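Local coordinates for conserved Archaeal protein (Sulfolobus acidocaldarius, PDB 3ATR) that reduces the double bonds of geranylgeranyl chains in archaeal membrane lipid precursors, using one bound FAD per subunit, at residues V294-G299 and A346-F351. Numbering follows the deposited sequence.
Sequences VNPVHG and ASLDIF. With PPV (pyrophosphate), chain D; FDA (dihydroflavine-adenine dinucleotide), chain B.
The loop between strand 284-286 and helix 302-322, which carries the lipid-binding His298 past the flavin, is backed here by helix 332-355, with Asn295, Pro296 and Val297 packed against Leu348, Asp349 and Phe351. No hydrogen bond joins the segments; the contact is van der Waals packing, largely by apolar side chains. Leu348 takes the largest share of the contact: its CB lies 3.8 Å from Pro296 CD, its CD2 touches Val297 CG2, and its CD1 comes within 3.4 Å of Asn295 ND2. The proline ring settles on the helix backbone, Pro296 CG standing 3.7 Å from Asp349 N, while the Asp349 carboxylate turns off to a salt bridge with Arg274. With CG1 anti to the backbone N (chi1 167°), Val297 keeps CG2 beside that nitrogen, where it meets Leu348 O and, obliquely, the Phe351 ring.

Behind this hydrophobic layer, Asn295 OD1 accepts from Val297 N at 2.9 Å, an Asx turn, and from His298 N at 3.1 Å, an Asx motif, the latter donor standing above the carbonyl plane. The amide carbon CG sits over the centre of one face of the His298 ring, 3.3 Å above its plane, and ND2 is hydrogen-bonded to Tyr341 OH. At the ring edge, His298 NE2 donates to pyrophosphate O11 (2.8 Å, 157°), while ND1 accepts from Gly300 N. Trimming Asn295 to alanine removes OD1 and the amide, and is likely to leave both loop amides without their shared acceptor and the imidazole freer to shift. Lys344 and His56 also bind the pyrophosphate, consistent with a pocket for the lipid phosphate. Asn295, its amide packed against Leu348 CD1, thus probably positions the first-shell His298, and its ND2 also lies 3.1 Å from O11.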
# COMPACT_ATOMS: atom_id res chain seq x y z
N VAL A 294 2.01 1.47 -1.03
CA VAL A 294 1.49 1.30 0.34
C VAL A 294 1.99 2.45 1.25
O VAL A 294 3.18 2.88 1.15
CB VAL A 294 2.07 -0.01 0.89
CG1 VAL A 294 1.66 -0.25 2.29
CG2 VAL A 294 1.63 -1.21 0.06
N ASN A 295 1.14 2.86 2.21
CA ASN A 295 1.54 3.82 3.21
C ASN A 295 2.71 3.24 4.04
O ASN A 295 2.57 2.15 4.62
CB ASN A 295 0.35 4.04 4.16
CG ASN A 295 0.60 5.14 5.11
OD1 ASN A 295 1.49 5.05 5.99
ND2 ASN A 295 -0.12 6.25 4.93
N PRO A 296 3.87 3.96 4.09
CA PRO A 296 5.03 3.35 4.74
C PRO A 296 4.90 3.28 6.27
O PRO A 296 5.62 2.51 6.90
CB PRO A 296 6.18 4.32 4.36
CG PRO A 296 5.74 4.94 3.06
CD PRO A 296 4.24 5.17 3.33
N VAL A 297 4.04 4.09 6.84
CA VAL A 297 3.90 4.08 8.32
C VAL A 297 2.96 2.98 8.80
O VAL A 297 3.37 2.10 9.59
CB VAL A 297 3.54 5.44 8.86
CG1 VAL A 297 3.09 5.35 10.39
CG2 VAL A 297 4.80 6.31 8.75
N HIS A 298 1.74 2.98 8.26
CA HIS A 298 0.74 2.02 8.74
C HIS A 298 0.48 0.79 7.82
O HIS A 298 -0.31 -0.08 8.18
CB HIS A 298 -0.57 2.72 9.14
CG HIS A 298 -1.26 3.46 8.04
ND1 HIS A 298 -1.58 2.88 6.82
CD2 HIS A 298 -1.73 4.74 7.98
CE1 HIS A 298 -2.24 3.75 6.07
NE2 HIS A 298 -2.34 4.89 6.75
N GLY A 299 1.10 0.74 6.65
CA GLY A 299 1.05 -0.45 5.82
C GLY A 299 -0.26 -0.57 5.04
O GLY A 299 -0.49 -1.56 4.41
N ALA A 346 6.46 9.53 0.32
CA ALA A 346 7.90 9.79 0.42
C ALA A 346 8.22 10.40 1.80
O ALA A 346 9.15 9.96 2.50
CB ALA A 346 8.36 10.74 -0.69
N SER A 347 7.40 11.34 2.22
CA SER A 347 7.58 11.95 3.57
C SER A 347 7.42 10.89 4.68
O SER A 347 8.19 10.86 5.64
CB SER A 347 6.56 13.09 3.71
OG SER A 347 6.54 13.55 5.04
N LEU A 348 6.43 10.01 4.54
CA LEU A 348 6.18 8.95 5.50
C LEU A 348 7.26 7.85 5.55
O LEU A 348 7.44 7.21 6.59
CB LEU A 348 4.79 8.34 5.26
CG LEU A 348 3.64 9.29 5.63
CD1 LEU A 348 2.28 8.64 5.39
CD2 LEU A 348 3.71 9.80 7.11
N ASP A 349 7.94 7.64 4.42
CA ASP A 349 9.10 6.75 4.32
C ASP A 349 10.20 7.24 5.27
O ASP A 349 10.80 6.44 6.03
CB ASP A 349 9.57 6.69 2.83
CG ASP A 349 10.54 5.53 2.53
OD1 ASP A 349 10.95 4.81 3.46
OD2 ASP A 349 10.88 5.31 1.34
N ILE A 350 10.43 8.56 5.27
CA ILE A 350 11.36 9.14 6.24
C ILE A 350 10.82 8.99 7.64
O ILE A 350 11.54 8.50 8.53
CB ILE A 350 11.71 10.60 5.89
CG1 ILE A 350 12.63 10.56 4.65
CG2 ILE A 350 12.33 11.33 7.13
CD1 ILE A 350 13.25 11.89 4.22
N PHE A 351 9.55 9.31 7.85
CA PHE A 351 9.03 9.20 9.20
C PHE A 351 9.12 7.76 9.75
O PHE A 351 9.45 7.57 10.92
CB PHE A 351 7.62 9.74 9.29
CG PHE A 351 7.11 9.94 10.69
CD1 PHE A 351 7.87 10.61 11.64
CD2 PHE A 351 5.80 9.57 11.01
CE1 PHE A 351 7.37 10.82 12.92
CE2 PHE A 351 5.29 9.79 12.30
CZ PHE A 351 6.08 10.41 13.24
O11 PPV D . -2.95 7.29 5.53
P1 PPV D . -3.87 6.94 4.39
O21 PPV D . -4.51 8.12 3.71
O31 PPV D . -3.41 5.85 3.45
OPP PPV D . -5.09 6.19 5.10
P2 PPV D . -6.10 6.95 6.10
O12 PPV D . -6.91 7.87 5.21
O22 PPV D . -6.86 5.77 6.66
O32 PPV D . -5.21 7.65 7.11
PA FDA B . -3.00 -7.82 -4.89
O1A FDA B . -1.89 -8.69 -4.37
O2A FDA B . -4.27 -7.74 -4.09
O5B FDA B . -3.50 -8.35 -6.30
C5B FDA B . -2.53 -8.77 -7.32
C4B FDA B . -3.21 -9.77 -8.24
O4B FDA B . -2.33 -10.11 -9.32
C3B FDA B . -3.56 -11.08 -7.54
O3B FDA B . -4.99 -11.26 -7.56
C2B FDA B . -2.78 -12.13 -8.31
O2B FDA B . -3.48 -13.35 -8.55
C1B FDA B . -2.53 -11.49 -9.66
N9A FDA B . -1.27 -11.86 -10.33
C8A FDA B . -0.00 -11.73 -9.85
N7A FDA B . 0.87 -12.07 -10.84
C5A FDA B . 0.12 -12.34 -11.96
C6A FDA B . 0.44 -12.72 -13.25
N6A FDA B . 1.74 -12.91 -13.63
N1A FDA B . -0.59 -12.94 -14.13
C2A FDA B . -1.91 -12.77 -13.79
N3A FDA B . -2.22 -12.38 -12.52
C4A FDA B . -1.22 -12.20 -11.62
N1 FDA B . -3.97 -2.50 3.28
C2 FDA B . -5.10 -1.91 3.69
O2 FDA B . -5.54 -1.01 2.94
N3 FDA B . -5.75 -2.26 4.86
C4 FDA B . -5.29 -3.24 5.66
O4 FDA B . -5.89 -3.54 6.71
C4X FDA B . -4.04 -3.92 5.32
N5 FDA B . -3.50 -4.89 6.11
C5X FDA B . -2.65 -5.76 5.50
C6 FDA B . -2.37 -6.96 6.18
C7 FDA B . -1.52 -7.91 5.59
C7M FDA B . -1.29 -9.25 6.32
C8 FDA B . -0.96 -7.63 4.37
C8M FDA B . -0.05 -8.66 3.67
C9 FDA B . -1.21 -6.42 3.66
C9A FDA B . -2.09 -5.46 4.24
N10 FDA B . -2.36 -4.21 3.57
C10 FDA B . -3.44 -3.50 4.03
C1' FDA B . -1.93 -4.03 2.16
C2' FDA B . -2.98 -4.40 1.09
O2' FDA B . -3.51 -5.70 1.34
C3' FDA B . -2.32 -4.37 -0.29
O3' FDA B . -1.50 -3.18 -0.34
C4' FDA B . -3.30 -4.30 -1.46
O4' FDA B . -4.27 -5.35 -1.32
C5' FDA B . -2.50 -4.55 -2.75
O5' FDA B . -3.42 -4.50 -3.86
P FDA B . -2.88 -4.93 -5.29
O1P FDA B . -4.07 -4.92 -6.24
O2P FDA B . -1.67 -4.08 -5.58
O3P FDA B . -2.25 -6.43 -5.11